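Local atomic coordinates of putative lipoprotein (Bacteroides fragilis, PDB entry 3QNK), a protein that is of uncharacterised function but, as a putative lipoprotein of the SusD family, probably binds glycans at the bacterial outer membrane for uptake. Residues 295-309 / 471-483. Residues are numbered along the deposited sequence; the frame is centred on the assembly and turned at random.
Sequences YSQAPADQVFDINTC and HGVRFVSPTEFKV
Phe304 and Phe481 form an antiparallel hydrogen-bonded pair across the two strands. Phe304 N donates to Phe481 O at 2.9 Å, nearly straight (177°), and Phe481 N returns a bond to Phe304 O at 3.0 Å. Phe304 CB lies over the Phe481 ring, 3.8 Å from its centroid, a CH-pi contact. With chi1 at 69°, Phe481 CG sits between its own N and carbonyl carbon, and the ring is brought against Phe304 CB; the ring planes, 25° apart, are slid apart and scarcely overlap. Val483 CG2 packs 3.8 Å from Ala298 CB.

Two residues further on, past the non-hydrogen-bonded pair Asp305-Glu480, Ile306 N donates to Thr479 O at 2.8 Å, while Ile306 CD1 meets the Phe475 ring edge. Thr479 OG1 has both Asp305 oxygens within reach, OD1 at 3.1 Å, for a weak hydrogen bond to either; OD1 also accepts from Asn307 N (2.9 Å), closing an Asx turn. At the far end, Ser296 O stands 3.2 Å above the centre of the His471 ring, whose ND1 bonds to Glu279, as Ser296 OG does to Asp282.

Both acids belong to helix 278-283, which flanks this antiparallel sheet, where strand 480-488 runs between 304-305 and 469-475.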
ATOM      1  N   TYR B 295      -7.960 -11.835 -39.920  1.00 46.78           N
ATOM      2  CA  TYR B 295      -7.943 -13.241 -39.510  1.00 44.48           C
ATOM      3  C   TYR B 295      -8.783 -13.545 -38.291  1.00 48.39           C
ATOM      4  O   TYR B 295      -9.073 -14.712 -38.082  1.00 49.07           O
ATOM      5  CB  TYR B 295      -6.507 -13.692 -39.251  1.00 43.53           C
ATOM      6  CG  TYR B 295      -5.666 -13.706 -40.505  1.00 45.35           C
ATOM      7  CD1 TYR B 295      -5.001 -12.563 -40.934  1.00 47.26           C
ATOM      8  CD2 TYR B 295      -5.526 -14.870 -41.262  1.00 46.19           C
ATOM      9  CE1 TYR B 295      -4.228 -12.568 -42.094  1.00 49.39           C
ATOM     10  CE2 TYR B 295      -4.745 -14.890 -42.412  1.00 47.19           C
ATOM     11  CZ  TYR B 295      -4.107 -13.734 -42.831  1.00 57.10           C
ATOM     12  OH  TYR B 295      -3.343 -13.743 -43.969  1.00 62.32           O
ATOM     13  N   SER B 296      -9.176 -12.542 -37.480  1.00 44.25           N
ATOM     14  CA  SER B 296      -9.892 -12.787 -36.220  1.00 43.04           C
ATOM     15  C   SER B 296     -11.116 -13.630 -36.357  1.00 50.21           C
ATOM     16  O   SER B 296     -11.360 -14.448 -35.468  1.00 52.79           O
ATOM     17  CB  SER B 296     -10.275 -11.484 -35.536  1.00 44.09           C
ATOM     18  OG  SER B 296      -9.097 -10.808 -35.132  1.00 53.91           O
ATOM     19  N   GLN B 297     -11.894 -13.463 -37.447  1.00 48.96           N
ATOM     20  CA  GLN B 297     -13.151 -14.209 -37.619  1.00 49.35           C
ATOM     21  C   GLN B 297     -12.980 -15.452 -38.498  1.00 53.85           C
ATOM     22  O   GLN B 297     -13.976 -16.055 -38.924  1.00 55.70           O
ATOM     23  CB  GLN B 297     -14.271 -13.299 -38.150  1.00 50.77           C
ATOM     24  CG  GLN B 297     -14.538 -12.020 -37.311  1.00 65.21           C
ATOM     25  CD  GLN B 297     -14.618 -12.224 -35.809  1.00 82.37           C
ATOM     26  OE1 GLN B 297     -15.407 -13.039 -35.322  1.00 70.32           O
ATOM     27  NE2 GLN B 297     -13.814 -11.449 -35.040  1.00 81.12           N
ATOM     28  N   ALA B 298     -11.719 -15.892 -38.694  1.00 47.97           N
ATOM     29  CA  ALA B 298     -11.418 -17.100 -39.449  1.00 47.51           C
ATOM     30  C   ALA B 298     -11.935 -18.329 -38.717  1.00 54.39           C
ATOM     31  O   ALA B 298     -11.873 -18.348 -37.476  1.00 53.69           O
ATOM     32  CB  ALA B 298      -9.922 -17.219 -39.655  1.00 47.43           C
ATOM     33  N   PRO B 299     -12.448 -19.364 -39.430  1.00 53.10           N
ATOM     34  CA  PRO B 299     -12.839 -20.606 -38.716  1.00 52.55           C
ATOM     35  C   PRO B 299     -11.606 -21.254 -38.064  1.00 59.38           C
ATOM     36  O   PRO B 299     -10.507 -21.165 -38.618  1.00 60.34           O
ATOM     37  CB  PRO B 299     -13.449 -21.488 -39.811  1.00 54.25           C
ATOM     38  CG  PRO B 299     -12.984 -20.944 -41.088  1.00 59.02           C
ATOM     39  CD  PRO B 299     -12.609 -19.495 -40.902  1.00 54.27           C
ATOM     40  N   ALA B 300     -11.770 -21.855 -36.877  1.00 57.42           N
ATOM     41  CA  ALA B 300     -10.692 -22.466 -36.084  1.00 57.49           C
ATOM     42  C   ALA B 300     -10.030 -23.685 -36.774  1.00 63.48           C
ATOM     43  O   ALA B 300      -8.889 -24.019 -36.446  1.00 63.94           O
ATOM     44  CB  ALA B 300     -11.221 -22.885 -34.720  1.00 58.27           C
ATOM     45  N   ASP B 301     -10.745 -24.363 -37.684  1.00 59.39           N
ATOM     46  CA  ASP B 301     -10.202 -25.529 -38.381  1.00 58.23           C
ATOM     47  C   ASP B 301      -9.369 -25.105 -39.598  1.00 58.98           C
ATOM     48  O   ASP B 301      -8.707 -25.943 -40.178  1.00 60.33           O
ATOM     49  CB  ASP B 301     -11.313 -26.520 -38.781  1.00 59.84           C
ATOM     50  CG  ASP B 301     -12.485 -25.999 -39.585  1.00 72.71           C
ATOM     51  OD1 ASP B 301     -12.862 -24.812 -39.402  1.00 72.49           O
ATOM     52  OD2 ASP B 301     -13.140 -26.822 -40.273  1.00 86.15           O
ATOM     53  N   GLN B 302      -9.344 -23.814 -39.945  1.00 52.37           N
ATOM     54  CA  GLN B 302      -8.611 -23.295 -41.101  1.00 51.71           C
ATOM     55  C   GLN B 302      -7.138 -23.190 -40.830  1.00 57.40           C
ATOM     56  O   GLN B 302      -6.755 -22.549 -39.844  1.00 59.16           O
ATOM     57  CB  GLN B 302      -9.139 -21.917 -41.518  1.00 51.64           C
ATOM     58  CG  GLN B 302      -8.436 -21.444 -42.775  1.00 64.36           C
ATOM     59  CD  GLN B 302      -9.205 -20.545 -43.699  1.00 80.88           C
ATOM     60  OE1 GLN B 302     -10.141 -19.794 -43.327  1.00 74.18           O
ATOM     61  NE2 GLN B 302      -8.740 -20.559 -44.931  1.00 69.75           N
ATOM     62  N   VAL B 303      -6.304 -23.751 -41.733  1.00 52.84           N
ATOM     63  CA  VAL B 303      -4.863 -23.665 -41.564  1.00 51.82           C
ATOM     64  C   VAL B 303      -4.288 -22.695 -42.596  1.00 57.09           C
ATOM     65  O   VAL B 303      -4.607 -22.780 -43.787  1.00 58.94           O
ATOM     66  CB  VAL B 303      -4.196 -25.051 -41.626  1.00 56.83           C
ATOM     67  CG1 VAL B 303      -2.689 -24.950 -41.423  1.00 56.73           C
ATOM     68  CG2 VAL B 303      -4.800 -26.009 -40.592  1.00 56.89           C
ATOM     69  N   PHE B 304      -3.472 -21.754 -42.120  1.00 51.12           N
ATOM     70  CA  PHE B 304      -2.784 -20.792 -42.947  1.00 50.57           C
ATOM     71  C   PHE B 304      -1.298 -21.024 -42.945  1.00 60.50           C
ATOM     72  O   PHE B 304      -0.760 -21.497 -41.953  1.00 61.69           O
ATOM     73  CB  PHE B 304      -3.040 -19.384 -42.468  1.00 50.48           C
ATOM     74  CG  PHE B 304      -4.497 -19.063 -42.316  1.00 50.82           C
ATOM     75  CD1 PHE B 304      -5.229 -18.548 -43.394  1.00 52.52           C
ATOM     76  CD2 PHE B 304      -5.144 -19.250 -41.093  1.00 48.69           C
ATOM     77  CE1 PHE B 304      -6.578 -18.228 -43.246  1.00 52.00           C
ATOM     78  CE2 PHE B 304      -6.479 -18.904 -40.941  1.00 50.65           C
ATOM     79  CZ  PHE B 304      -7.188 -18.388 -42.011  1.00 49.61           C
ATOM     80  N   ASP B 305      -0.630 -20.675 -44.055  1.00 59.72           N
ATOM     81  CA  ASP B 305       0.817 -20.736 -44.184  1.00 60.90           C
ATOM     82  C   ASP B 305       1.320 -19.318 -44.183  1.00 64.62           C
ATOM     83  O   ASP B 305       0.915 -18.515 -45.025  1.00 63.05           O
ATOM     84  CB  ASP B 305       1.246 -21.484 -45.451  1.00 64.95           C
ATOM     85  CG  ASP B 305       2.732 -21.787 -45.511  1.00 81.40           C
ATOM     86  OD1 ASP B 305       3.533 -20.824 -45.658  1.00 80.34           O
ATOM     87  OD2 ASP B 305       3.098 -22.991 -45.426  1.00 90.89           O
ATOM     88  N   ILE B 306       2.195 -19.007 -43.228  1.00 62.61           N
ATOM     89  CA  ILE B 306       2.781 -17.689 -42.991  1.00 61.91           C
ATOM     90  C   ILE B 306       3.404 -17.093 -44.279  1.00 64.54           C
ATOM     91  O   ILE B 306       3.502 -15.880 -44.411  1.00 64.84           O
ATOM     92  CB  ILE B 306       3.813 -17.845 -41.835  1.00 65.68           C
ATOM     93  CG1 ILE B 306       3.812 -16.644 -40.933  1.00 67.02           C
ATOM     94  CG2 ILE B 306       5.234 -18.275 -42.271  1.00 65.15           C
ATOM     95  CD1 ILE B 306       4.680 -16.828 -39.671  1.00 86.18           C
ATOM     96  N   ASN B 307       3.780 -17.955 -45.230  1.00 60.96           N
ATOM     97  CA  ASN B 307       4.411 -17.572 -46.479  1.00 59.84           C
ATOM     98  C   ASN B 307       3.432 -17.517 -47.650  1.00 65.57           C
ATOM     99  O   ASN B 307       3.637 -16.673 -48.515  1.00 68.94           O
ATOM    100  CB  ASN B 307       5.597 -18.488 -46.792  1.00 51.92           C
ATOM    101  CG  ASN B 307       6.728 -18.363 -45.763  1.00 77.57           C
ATOM    102  OD1 ASN B 307       7.221 -19.360 -45.207  1.00 66.09           O
ATOM    103  ND2 ASN B 307       7.155 -17.129 -45.449  1.00 73.79           N
ATOM    104  N   THR B 308       2.378 -18.358 -47.702  1.00 61.47           N
ATOM    105  CA  THR B 308       1.419 -18.285 -48.820  1.00 61.82           C
ATOM    106  C   THR B 308       0.542 -17.051 -48.583  1.00 66.47           C
ATOM    107  O   THR B 308       0.541 -16.133 -49.410  1.00 66.76           O
ATOM    108  CB  THR B 308       0.676 -19.580 -49.073  1.00 69.16           C
ATOM    109  OG1 THR B 308      -0.305 -19.759 -48.076  1.00 84.94           O
ATOM    110  CG2 THR B 308       1.605 -20.778 -49.128  1.00 67.33           C
ATOM    111  N   CYS B 309      -0.088 -16.959 -47.408  1.00 63.98           N
ATOM    112  CA  CYS B 309      -0.779 -15.736 -46.981  1.00 62.78           C
ATOM    113  C   CYS B 309       0.351 -14.801 -46.507  1.00 64.82           C
ATOM    114  O   CYS B 309       1.457 -15.294 -46.224  1.00 68.62           O
ATOM    115  CB  CYS B 309      -1.804 -16.054 -45.886  1.00 62.77           C
ATOM    116  SG  CYS B 309      -1.143 -16.084 -44.192  1.00 66.05           S
ATOM    117  N   HIS B 471      -9.178 -12.950 -30.093  1.00 46.40           N
ATOM    118  CA  HIS B 471      -8.501 -14.023 -30.780  1.00 46.19           C
ATOM    119  C   HIS B 471      -6.981 -13.876 -30.773  1.00 52.06           C
ATOM    120  O   HIS B 471      -6.432 -12.864 -30.340  1.00 50.17           O
ATOM    121  CB  HIS B 471      -9.020 -14.065 -32.228  1.00 46.52           C
ATOM    122  CG  HIS B 471     -10.486 -14.343 -32.308  1.00 49.49           C
ATOM    123  ND1 HIS B 471     -11.421 -13.318 -32.267  1.00 49.90           N
ATOM    124  CD2 HIS B 471     -11.139 -15.529 -32.323  1.00 50.83           C
ATOM    125  CE1 HIS B 471     -12.604 -13.912 -32.304  1.00 48.94           C
ATOM    126  NE2 HIS B 471     -12.483 -15.240 -32.325  1.00 50.07           N
ATOM    127  N   GLY B 472      -6.328 -14.926 -31.259  1.00 50.78           N
ATOM    128  CA  GLY B 472      -4.879 -15.010 -31.413  1.00 50.27           C
ATOM    129  C   GLY B 472      -4.513 -16.077 -32.420  1.00 51.20           C
ATOM    130  O   GLY B 472      -5.379 -16.548 -33.153  1.00 52.02           O
ATOM    131  N   VAL B 473      -3.250 -16.458 -32.481  1.00 45.87           N
ATOM    132  CA  VAL B 473      -2.810 -17.519 -33.384  1.00 45.69           C
ATOM    133  C   VAL B 473      -2.094 -18.622 -32.577  1.00 52.42           C
ATOM    134  O   VAL B 473      -1.629 -18.385 -31.462  1.00 54.10           O
ATOM    135  CB  VAL B 473      -1.972 -17.055 -34.615  1.00 47.45           C
ATOM    136  CG1 VAL B 473      -2.775 -16.103 -35.490  1.00 45.53           C
ATOM    137  CG2 VAL B 473      -0.623 -16.449 -34.209  1.00 47.07           C
ATOM    138  N   ARG B 474      -2.037 -19.825 -33.153  1.00 48.40           N
ATOM    139  CA  ARG B 474      -1.399 -21.015 -32.616  1.00 48.99           C
ATOM    140  C   ARG B 474      -0.734 -21.700 -33.782  1.00 55.55           C
ATOM    141  O   ARG B 474      -1.396 -21.915 -34.794  1.00 56.24           O
ATOM    142  CB  ARG B 474      -2.477 -21.884 -31.972  1.00 48.82           C
ATOM    143  CG  ARG B 474      -2.053 -23.205 -31.445  1.00 66.85           C
ATOM    144  CD  ARG B 474      -3.279 -23.911 -30.891  1.00 79.24           C
ATOM    145  NE  ARG B 474      -3.756 -24.946 -31.812  1.00 87.38           N
ATOM    146  CZ  ARG B 474      -5.028 -25.287 -31.984  1.00 94.74           C
ATOM    147  NH1 ARG B 474      -5.988 -24.684 -31.289  1.00 87.86           N
ATOM    148  NH2 ARG B 474      -5.352 -26.242 -32.837  1.00 65.90           N
ATOM    149  N   PHE B 475       0.568 -21.999 -33.682  1.00 52.87           N
ATOM    150  CA  PHE B 475       1.301 -22.654 -34.769  1.00 53.13           C
ATOM    151  C   PHE B 475       1.244 -24.172 -34.647  1.00 60.15           C
ATOM    152  O   PHE B 475       1.444 -24.757 -33.575  1.00 60.35           O
ATOM    153  CB  PHE B 475       2.739 -22.155 -34.877  1.00 54.56           C
ATOM    154  CG  PHE B 475       2.780 -20.833 -35.627  1.00 55.23           C
ATOM    155  CD1 PHE B 475       2.333 -19.652 -35.024  1.00 55.97           C
ATOM    156  CD2 PHE B 475       3.263 -20.768 -36.932  1.00 55.98           C
ATOM    157  CE1 PHE B 475       2.328 -18.448 -35.726  1.00 55.11           C
ATOM    158  CE2 PHE B 475       3.260 -19.556 -37.628  1.00 57.04           C
ATOM    159  CZ  PHE B 475       2.780 -18.413 -37.025  1.00 53.79           C
ATOM    160  N   VAL B 476       0.899 -24.796 -35.770  1.00 58.18           N
ATOM    161  CA  VAL B 476       0.746 -26.251 -35.914  1.00 57.64           C
ATOM    162  C   VAL B 476       1.978 -26.831 -36.655  1.00 61.65           C
ATOM    163  O   VAL B 476       2.159 -28.048 -36.699  1.00 62.70           O
ATOM    164  CB  VAL B 476      -0.603 -26.644 -36.581  1.00 59.37           C
ATOM    165  CG1 VAL B 476      -1.780 -26.176 -35.732  1.00 57.73           C
ATOM    166  CG2 VAL B 476      -0.717 -26.105 -38.004  1.00 58.72           C
ATOM    167  N   SER B 477       2.838 -25.951 -37.191  1.00 56.86           N
ATOM    168  CA  SER B 477       4.067 -26.330 -37.877  1.00 57.57           C
ATOM    169  C   SER B 477       4.996 -25.131 -37.842  1.00 61.76           C
ATOM    170  O   SER B 477       4.530 -24.066 -37.458  1.00 59.88           O
ATOM    171  CB  SER B 477       3.768 -26.785 -39.307  1.00 60.27           C
ATOM    172  OG  SER B 477       3.753 -25.684 -40.195  1.00 69.92           O
ATOM    173  N   PRO B 478       6.278 -25.220 -38.272  1.00 61.70           N
ATOM    174  CA  PRO B 478       7.138 -24.018 -38.275  1.00 60.95           C
ATOM    175  C   PRO B 478       6.637 -22.897 -39.184  1.00 65.33           C
ATOM    176  O   PRO B 478       7.074 -21.759 -39.035  1.00 63.84           O
ATOM    177  CB  PRO B 478       8.475 -24.541 -38.818  1.00 62.86           C
ATOM    178  CG  PRO B 478       8.462 -25.948 -38.550  1.00 68.78           C
ATOM    179  CD  PRO B 478       7.041 -26.396 -38.736  1.00 64.49           C
ATOM    180  N   THR B 479       5.729 -23.218 -40.116  1.00 63.26           N
ATOM    181  CA  THR B 479       5.247 -22.293 -41.139  1.00 62.11           C
ATOM    182  C   THR B 479       3.709 -22.058 -41.076  1.00 64.34           C
ATOM    183  O   THR B 479       3.235 -21.063 -41.619  1.00 62.37           O
ATOM    184  CB  THR B 479       5.706 -22.865 -42.502  1.00 69.54           C
ATOM    185  OG1 THR B 479       5.512 -21.915 -43.534  1.00 79.64           O
ATOM    186  CG2 THR B 479       5.037 -24.186 -42.862  1.00 66.89           C
ATOM    187  N   GLU B 480       2.952 -22.937 -40.400  1.00 60.64           N
ATOM    188  CA  GLU B 480       1.497 -22.870 -40.363  1.00 58.70           C
ATOM    189  C   GLU B 480       0.912 -22.662 -39.002  1.00 61.07           C
ATOM    190  O   GLU B 480       1.406 -23.201 -38.008  1.00 60.11           O
ATOM    191  CB  GLU B 480       0.884 -24.150 -40.920  1.00 60.89           C
ATOM    192  CG  GLU B 480       1.295 -24.470 -42.336  1.00 73.21           C
ATOM    193  CD  GLU B 480       1.286 -25.956 -42.616  1.00 86.64           C
ATOM    194  OE1 GLU B 480       1.985 -26.695 -41.888  1.00 69.06           O
ATOM    195  OE2 GLU B 480       0.570 -26.383 -43.552  1.00 77.64           O
ATOM    196  N   PHE B 481      -0.257 -21.984 -39.002  1.00 56.42           N
ATOM    197  CA  PHE B 481      -1.030 -21.607 -37.832  1.00 53.43           C
ATOM    198  C   PHE B 481      -2.532 -21.667 -38.091  1.00 56.41           C
ATOM    199  O   PHE B 481      -2.976 -21.690 -39.240  1.00 55.05           O
ATOM    200  CB  PHE B 481      -0.639 -20.182 -37.384  1.00 52.69           C
ATOM    201  CG  PHE B 481      -1.054 -19.088 -38.331  1.00 51.99           C
ATOM    202  CD1 PHE B 481      -0.242 -18.724 -39.400  1.00 55.05           C
ATOM    203  CD2 PHE B 481      -2.258 -18.419 -38.159  1.00 51.38           C
ATOM    204  CE1 PHE B 481      -0.651 -17.732 -40.309  1.00 55.01           C
ATOM    205  CE2 PHE B 481      -2.662 -17.424 -39.059  1.00 53.50           C
ATOM    206  CZ  PHE B 481      -1.855 -17.082 -40.123  1.00 52.31           C
ATOM    207  N   LYS B 482      -3.293 -21.696 -36.976  1.00 52.21           N
ATOM    208  CA  LYS B 482      -4.750 -21.650 -36.834  1.00 50.17           C
ATOM    209  C   LYS B 482      -5.082 -20.395 -36.006  1.00 52.94           C
ATOM    210  O   LYS B 482      -4.262 -19.994 -35.167  1.00 50.25           O
ATOM    211  CB  LYS B 482      -5.276 -22.922 -36.123  1.00 51.13           C
ATOM    212  CG  LYS B 482      -5.313 -24.218 -36.946  1.00 61.03           C
ATOM    213  CD  LYS B 482      -5.548 -25.396 -36.001  1.00 63.80           C
ATOM    214  CE  LYS B 482      -5.873 -26.728 -36.646  1.00 73.94           C
ATOM    215  NZ  LYS B 482      -7.022 -27.404 -35.969  1.00 69.29           N
ATOM    216  N   VAL B 483      -6.277 -19.782 -36.219  1.00 49.66           N
ATOM    217  CA  VAL B 483      -6.742 -18.631 -35.420  1.00 47.41           C
ATOM    218  C   VAL B 483      -7.479 -19.207 -34.219  1.00 52.11           C
ATOM    219  O   VAL B 483      -8.279 -20.123 -34.366  1.00 54.95           O
ATOM    220  CB  VAL B 483      -7.589 -17.605 -36.232  1.00 48.95           C
ATOM    221  CG1 VAL B 483      -8.063 -16.443 -35.354  1.00 47.04           C
ATOM    222  CG2 VAL B 483      -6.794 -17.092 -37.440  1.00 48.07           C
TER